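PDB 3ZS6: periplasmic oligopeptide-binding protein from Burkholderia pseudomallei, which probably binds short peptides in the periplasm and delivers them to an ABC transporter for uptake into the cell. Local coordinates for residues 404-409 and 414-419; 477-482 and 486-491. All coordinates share one frame; numbering follows the deposited sequence.

Contact 1. Residues 404-409 and 414-419; sequences DGWFAD and MTFFDL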
loop_
_atom_site.group_PDB
_atom_site.type_symbol
_atom_site.label_atom_id
_atom_site.label_comp_id
_atom_site.label_asym_id
_atom_site.label_seq_id
_atom_site.Cartn_x
_atom_site.Cartn_y
_atom_site.Cartn_z
ATOM N N ASP A 404 -3.099 9.740 5.795
ATOM C CA ASP A 404 -3.247 8.457 5.106
ATOM C C ASP A 404 -2.398 8.474 3.835
ATOM O O ASP A 404 -1.719 9.458 3.552
ATOM C CB ASP A 404 -4.714 8.181 4.770
ATOM C CG ASP A 404 -5.051 6.681 4.759
ATOM O OD1 ASP A 404 -4.205 5.864 4.338
ATOM O OD2 ASP A 404 -6.172 6.322 5.171
ATOM N N GLY A 405 -2.446 7.386 3.074
ATOM C CA GLY A 405 -1.629 7.246 1.880
ATOM C C GLY A 405 -1.733 5.826 1.355
ATOM O O GLY A 405 -1.786 4.874 2.135
ATOM N N TRP A 406 -1.757 5.680 0.034
ATOM C CA TRP A 406 -1.928 4.365 -0.579
ATOM C C TRP A 406 -0.877 4.147 -1.661
ATOM O O TRP A 406 -0.684 5.006 -2.525
ATOM C CB TRP A 406 -3.333 4.268 -1.182
ATOM C CG TRP A 406 -3.703 2.933 -1.768
ATOM C CD1 TRP A 406 -3.723 2.594 -3.092
ATOM C CD2 TRP A 406 -4.140 1.775 -1.051
ATOM N NE1 TRP A 406 -4.137 1.292 -3.245
ATOM C CE2 TRP A 406 -4.407 0.766 -2.007
ATOM C CE3 TRP A 406 -4.328 1.485 0.306
ATOM C CZ2 TRP A 406 -4.843 -0.510 -1.649
ATOM C CZ3 TRP A 406 -4.771 0.214 0.662
ATOM C CH2 TRP A 406 -5.025 -0.765 -0.313
ATOM N N PHE A 407 -0.188 3.011 -1.585
ATOM C CA PHE A 407 0.734 2.546 -2.624
ATOM C C PHE A 407 0.002 1.550 -3.506
ATOM O O PHE A 407 -0.656 0.632 -2.998
ATOM C CB PHE A 407 1.939 1.828 -1.996
ATOM C CG PHE A 407 3.129 2.714 -1.779
ATOM C CD1 PHE A 407 3.189 3.565 -0.687
ATOM C CD2 PHE A 407 4.194 2.697 -2.672
ATOM C CE1 PHE A 407 4.284 4.387 -0.488
ATOM C CE2 PHE A 407 5.301 3.516 -2.478
ATOM C CZ PHE A 407 5.344 4.360 -1.385
ATOM N N ALA A 408 0.105 1.716 -4.819
ATOM C CA ALA A 408 -0.529 0.776 -5.737
ATOM C C ALA A 408 -0.056 -0.652 -5.444
ATOM O O ALA A 408 1.133 -0.867 -5.202
ATOM C CB ALA A 408 -0.195 1.152 -7.172
ATOM N N ASP A 409 -0.976 -1.617 -5.477
ATOM C CA ASP A 409 -0.626 -3.032 -5.291
ATOM C C ASP A 409 -0.263 -3.665 -6.633
ATOM O O ASP A 409 0.291 -4.768 -6.689
ATOM C CB ASP A 409 -1.790 -3.818 -4.668
ATOM C CG ASP A 409 -2.014 -3.484 -3.195
ATOM O OD1 ASP A 409 -1.055 -3.063 -2.518
ATOM O OD2 ASP A 409 -3.156 -3.641 -2.718
ATOM N N MET A 414 -7.549 0.140 -10.826
ATOM C CA MET A 414 -8.407 -0.600 -9.901
ATOM C C MET A 414 -7.873 -0.603 -8.461
ATOM O O MET A 414 -8.649 -0.656 -7.515
ATOM C CB MET A 414 -8.632 -2.044 -10.380
ATOM C CG MET A 414 -9.698 -2.194 -11.478
ATOM S SD MET A 414 -11.311 -1.460 -11.081
ATOM C CE MET A 414 -11.920 -2.568 -9.824
ATOM N N THR A 415 -6.557 -0.564 -8.291
ATOM C CA THR A 415 -5.998 -0.607 -6.940
ATOM C C THR A 415 -6.433 0.612 -6.118
ATOM O O THR A 415 -6.611 0.521 -4.900
ATOM C CB THR A 415 -4.462 -0.745 -6.933
ATOM O OG1 THR A 415 -3.995 -0.838 -5.582
ATOM C CG2 THR A 415 -3.792 0.441 -7.623
ATOM N N PHE A 416 -6.625 1.745 -6.783
ATOM C CA PHE A 416 -7.027 2.960 -6.079
ATOM C C PHE A 416 -8.535 2.968 -5.812
ATOM O O PHE A 416 -9.006 3.538 -4.816
ATOM C CB PHE A 416 -6.560 4.205 -6.839
ATOM C CG PHE A 416 -5.069 4.409 -6.796
ATOM C CD1 PHE A 416 -4.458 4.928 -5.659
ATOM C CD2 PHE A 416 -4.271 4.042 -7.869
ATOM C CE1 PHE A 416 -3.083 5.109 -5.605
ATOM C CE2 PHE A 416 -2.892 4.209 -7.819
ATOM C CZ PHE A 416 -2.298 4.739 -6.685
ATOM N N PHE A 417 -9.296 2.314 -6.686
ATOM C CA PHE A 417 -10.724 2.147 -6.437
ATOM C C PHE A 417 -11.011 1.338 -5.160
ATOM O O PHE A 417 -12.095 1.445 -4.595
ATOM C CB PHE A 417 -11.450 1.552 -7.658
ATOM C CG PHE A 417 -11.792 2.577 -8.731
ATOM C CD1 PHE A 417 -12.782 3.527 -8.518
ATOM C CD2 PHE A 417 -11.137 2.567 -9.963
ATOM C CE1 PHE A 417 -13.102 4.470 -9.504
ATOM C CE2 PHE A 417 -11.448 3.495 -10.955
ATOM C CZ PHE A 417 -12.431 4.457 -10.723
ATOM N N ASP A 418 -10.044 0.545 -4.699
ATOM C CA ASP A 418 -10.198 -0.169 -3.428
ATOM C C ASP A 418 -10.408 0.789 -2.252
ATOM O O ASP A 418 -10.855 0.379 -1.179
ATOM C CB ASP A 418 -8.993 -1.078 -3.144
ATOM C CG ASP A 418 -9.041 -2.381 -3.929
ATOM O OD1 ASP A 418 -10.154 -2.818 -4.290
ATOM O OD2 ASP A 418 -7.969 -2.978 -4.172
ATOM N N LEU A 419 -10.083 2.062 -2.448
ATOM C CA LEU A 419 -10.252 3.063 -1.386
ATOM C C LEU A 419 -11.657 3.652 -1.304
ATOM O O LEU A 419 -12.025 4.249 -0.288
ATOM C CB LEU A 419 -9.273 4.219 -1.585
ATOM C CG LEU A 419 -7.790 3.866 -1.576
ATOM C CD1 LEU A 419 -6.957 5.107 -1.889
ATOM C CD2 LEU A 419 -7.395 3.242 -0.229
HETATM O O HOH W 1 -5.175 -2.969 -4.447
#
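Thr415 OG1 gathers two N-H groups from the 404-409 segment. Asp409 N donates to Thr415 OG1 at 3.1 Å in a nearly straight bond (170°), and Trp406 NE1 donates to Thr415 OG1 at 3.2 Å, close to the ring plane. The hydroxyl in turn donates to a water 2.7 Å from Thr415 OG1, and that water gives its own hydrogens to Asp409 OD2 and Asp418 OD2, which lie 5.1 Å apart; it probably eases their like charges. Each acid has a further partner: Tyr101 for Asp409, and Arg421, in a salt bridge, for Asp418.

Trp406 carries its CG anti to the backbone N (chi1 -176°), which sends the indole across to the 414-419 segment. Leu419 CD2 lies over the six-membered ring of Trp406, 4.0 Å from its centroid, as a CH-pi contact. The pyrrole side turns its edge to the face of Phe416 in an offset edge-to-face pair, planes at 66°. Beyond it, Ala408 CB meets Thr415 CG2 at 3.7 Å and also touches the Phe416 ring.

Gly405 and Phe407 form backbone hydrogen bonds with the bound peptide, and Asp409 OD1 bonds to its backbone, so the contact forms part of the peptide site's wall. Strand 401-407 pairs with 260-266 in the mixed sheet, while Phe417 of the short helix 414-417 packs on helices 434-443 and 449-464.

Contact 2. Residues 477-482 and 486-491; sequences ADRLVK and GGYTLT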
loop_
_atom_site.group_PDB
_atom_site.type_symbol
_atom_site.label_atom_id
_atom_site.label_comp_id
_atom_site.label_asym_id
_atom_site.label_seq_id
_atom_site.Cartn_x
_atom_site.Cartn_y
_atom_site.Cartn_z
ATOM N N ALA A 477 9.783 8.822 -4.393
ATOM C CA ALA A 477 10.466 7.563 -4.097
ATOM C C ALA A 477 11.865 7.773 -3.507
ATOM O O ALA A 477 12.576 6.805 -3.197
ATOM C CB ALA A 477 10.567 6.720 -5.374
ATOM N N ASP A 478 12.254 9.037 -3.374
ATOM C CA ASP A 478 13.586 9.411 -2.910
ATOM C C ASP A 478 13.981 8.713 -1.618
ATOM O O ASP A 478 13.275 8.795 -0.612
ATOM C CB ASP A 478 13.680 10.929 -2.713
ATOM C CG ASP A 478 13.626 11.698 -4.024
ATOM O OD1 ASP A 478 13.243 11.107 -5.053
ATOM O OD2 ASP A 478 13.945 12.904 -4.014
ATOM N N ARG A 479 15.123 8.034 -1.656
ATOM C CA ARG A 479 15.690 7.406 -0.472
ATOM C C ARG A 479 17.201 7.239 -0.657
ATOM O O ARG A 479 17.716 7.398 -1.772
ATOM C CB ARG A 479 15.020 6.051 -0.190
ATOM C CG ARG A 479 15.302 4.954 -1.224
ATOM C CD ARG A 479 15.098 3.546 -0.627
ATOM N NE ARG A 479 13.769 3.386 -0.034
ATOM C CZ ARG A 479 12.700 2.949 -0.697
ATOM N NH1 ARG A 479 12.791 2.622 -1.985
ATOM N NH2 ARG A 479 11.531 2.848 -0.075
ATOM N N LEU A 480 17.903 6.949 0.437
ATOM C CA LEU A 480 19.347 6.727 0.391
ATOM C C LEU A 480 19.644 5.236 0.413
ATOM O O LEU A 480 19.144 4.508 1.271
ATOM C CB LEU A 480 20.046 7.421 1.567
ATOM C CG LEU A 480 20.077 8.955 1.522
ATOM C CD1 LEU A 480 20.336 9.561 2.903
ATOM C CD2 LEU A 480 21.117 9.450 0.509
ATOM N N VAL A 481 20.450 4.789 -0.544
ATOM C CA VAL A 481 20.897 3.402 -0.611
ATOM C C VAL A 481 22.396 3.433 -0.911
ATOM O O VAL A 481 22.833 4.082 -1.863
ATOM C CB VAL A 481 20.152 2.605 -1.695
ATOM C CG1 VAL A 481 20.690 1.179 -1.787
ATOM C CG2 VAL A 481 18.631 2.595 -1.422
ATOM N N LYS A 482 23.181 2.754 -0.080
ATOM C CA LYS A 482 24.642 2.820 -0.166
ATOM C C LYS A 482 25.163 2.428 -1.555
ATOM O O LYS A 482 24.554 1.606 -2.252
ATOM C CB LYS A 482 25.271 1.935 0.917
ATOM C CG LYS A 482 24.959 2.390 2.351
ATOM C CD LYS A 482 25.783 3.621 2.730
ATOM C CE LYS A 482 25.563 4.028 4.186
ATOM N NZ LYS A 482 26.512 5.107 4.601
ATOM N N GLY A 486 24.132 -3.304 -4.770
ATOM C CA GLY A 486 23.874 -3.492 -6.195
ATOM C C GLY A 486 22.481 -4.031 -6.496
ATOM O O GLY A 486 21.813 -4.592 -5.615
ATOM N N GLY A 487 22.039 -3.857 -7.741
ATOM C CA GLY A 487 20.751 -4.368 -8.185
ATOM C C GLY A 487 19.563 -3.409 -8.107
ATOM O O GLY A 487 18.475 -3.726 -8.592
ATOM N N TYR A 488 19.752 -2.247 -7.490
ATOM C CA TYR A 488 18.660 -1.280 -7.337
ATOM C C TYR A 488 18.347 -0.638 -8.686
ATOM O O TYR A 488 19.260 -0.224 -9.399
ATOM C CB TYR A 488 19.044 -0.193 -6.317
ATOM C CG TYR A 488 17.876 0.614 -5.765
ATOM C CD1 TYR A 488 17.412 1.757 -6.423
ATOM C CD2 TYR A 488 17.242 0.235 -4.584
ATOM C CE1 TYR A 488 16.348 2.499 -5.920
ATOM C CE2 TYR A 488 16.167 0.964 -4.074
ATOM C CZ TYR A 488 15.726 2.095 -4.744
ATOM O OH TYR A 488 14.673 2.819 -4.236
ATOM N N THR A 489 17.068 -0.559 -9.046
ATOM C CA THR A 489 16.679 0.126 -10.282
ATOM C C THR A 489 15.735 1.281 -9.979
ATOM O O THR A 489 15.205 1.390 -8.870
ATOM C CB THR A 489 15.976 -0.808 -11.289
ATOM O OG1 THR A 489 14.592 -0.934 -10.934
ATOM C CG2 THR A 489 16.645 -2.192 -11.321
ATOM N N LEU A 490 15.519 2.141 -10.967
ATOM C CA LEU A 490 14.647 3.293 -10.766
ATOM C C LEU A 490 13.300 3.090 -11.452
ATOM O O LEU A 490 12.561 4.047 -11.678
ATOM C CB LEU A 490 15.322 4.573 -11.275
ATOM C CG LEU A 490 16.707 4.874 -10.683
ATOM C CD1 LEU A 490 17.289 6.161 -11.273
ATOM C CD2 LEU A 490 16.655 4.945 -9.158
ATOM N N THR A 491 12.980 1.842 -11.778
ATOM C CA THR A 491 11.760 1.557 -12.531
ATOM C C THR A 491 10.715 0.735 -11.757
ATOM O O THR A 491 9.660 0.408 -12.293
ATOM C CB THR A 491 12.088 0.852 -13.853
ATOM O OG1 THR A 491 12.690 -0.415 -13.575
ATOM C CG2 THR A 491 13.057 1.700 -14.681
HETATM O O HOH W 2 14.008 5.137 -5.157
#
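The guanidinium of Arg479 and the phenol of Tyr488 meet edge to edge, with their planes 75° apart. Tyr488 OH lies close to the guanidinium plane and accepts a hydrogen bond from NH1 of Arg479 at 2.9 Å, with an N-H...O angle of 148°. Over one face of the guanidinium, well toward its rim, lies the carbonyl oxygen of Ala477. At the edge of the Tyr488 ring, in its plane, is a water 2.6 Å from Tyr488 OH; it donates to Ala477 O at 2.9 Å and thereby ties the phenol to the backbone at the start of the 477-482 segment. The hydroxyl oxygen is thus engaged by two partners, the arginine N-H and a water that leads on to a backbone carbonyl.

Arg479 gets there by a folded route. Its CG stands between the backbone N and the carbonyl carbon (chi1 68°), and a bend at chi3 brings NH1 to the phenol, with CG and CD also passing close to the oxygen. The other end of the guanidinium is committed to Asp495, whose OD2 forms a salt bridge with NH2.

Val481 supplies the apolar part of the contact. Val481 CG2 rests 4.0 Å from Tyr488 CE2, beside the half of the ring nearer the hydroxyl.

The Tyr488 side chain touches Arg254 of strand 253-258 and Arg497. Strand 470-480 pairs antiparallel with 253-258 in the mixed sheet. The contact therefore joins the end of strand 470-480 to the loop that follows strand 485-486.

Contact 1 closes before contact 2 opens, so the two follow one another along the chain, with helices 434-443 and 449-464 lying between them. Their centres are about 23 Å apart and their nearest atoms about 7 Å, without touching. Both reach the same mixed sheet: strand 401-407 serves contact 1 and strand 470-480 contact 2, and strand 260-266 pairs with both. The centre of contact 1 lies about 6 Å from the centre of the chain, beside the bound peptide, whereas that of contact 2 lies about 19 Å from it. One sheet therefore connects the peptide-binding side of the protein with the more peripheral segments near its C-terminal end.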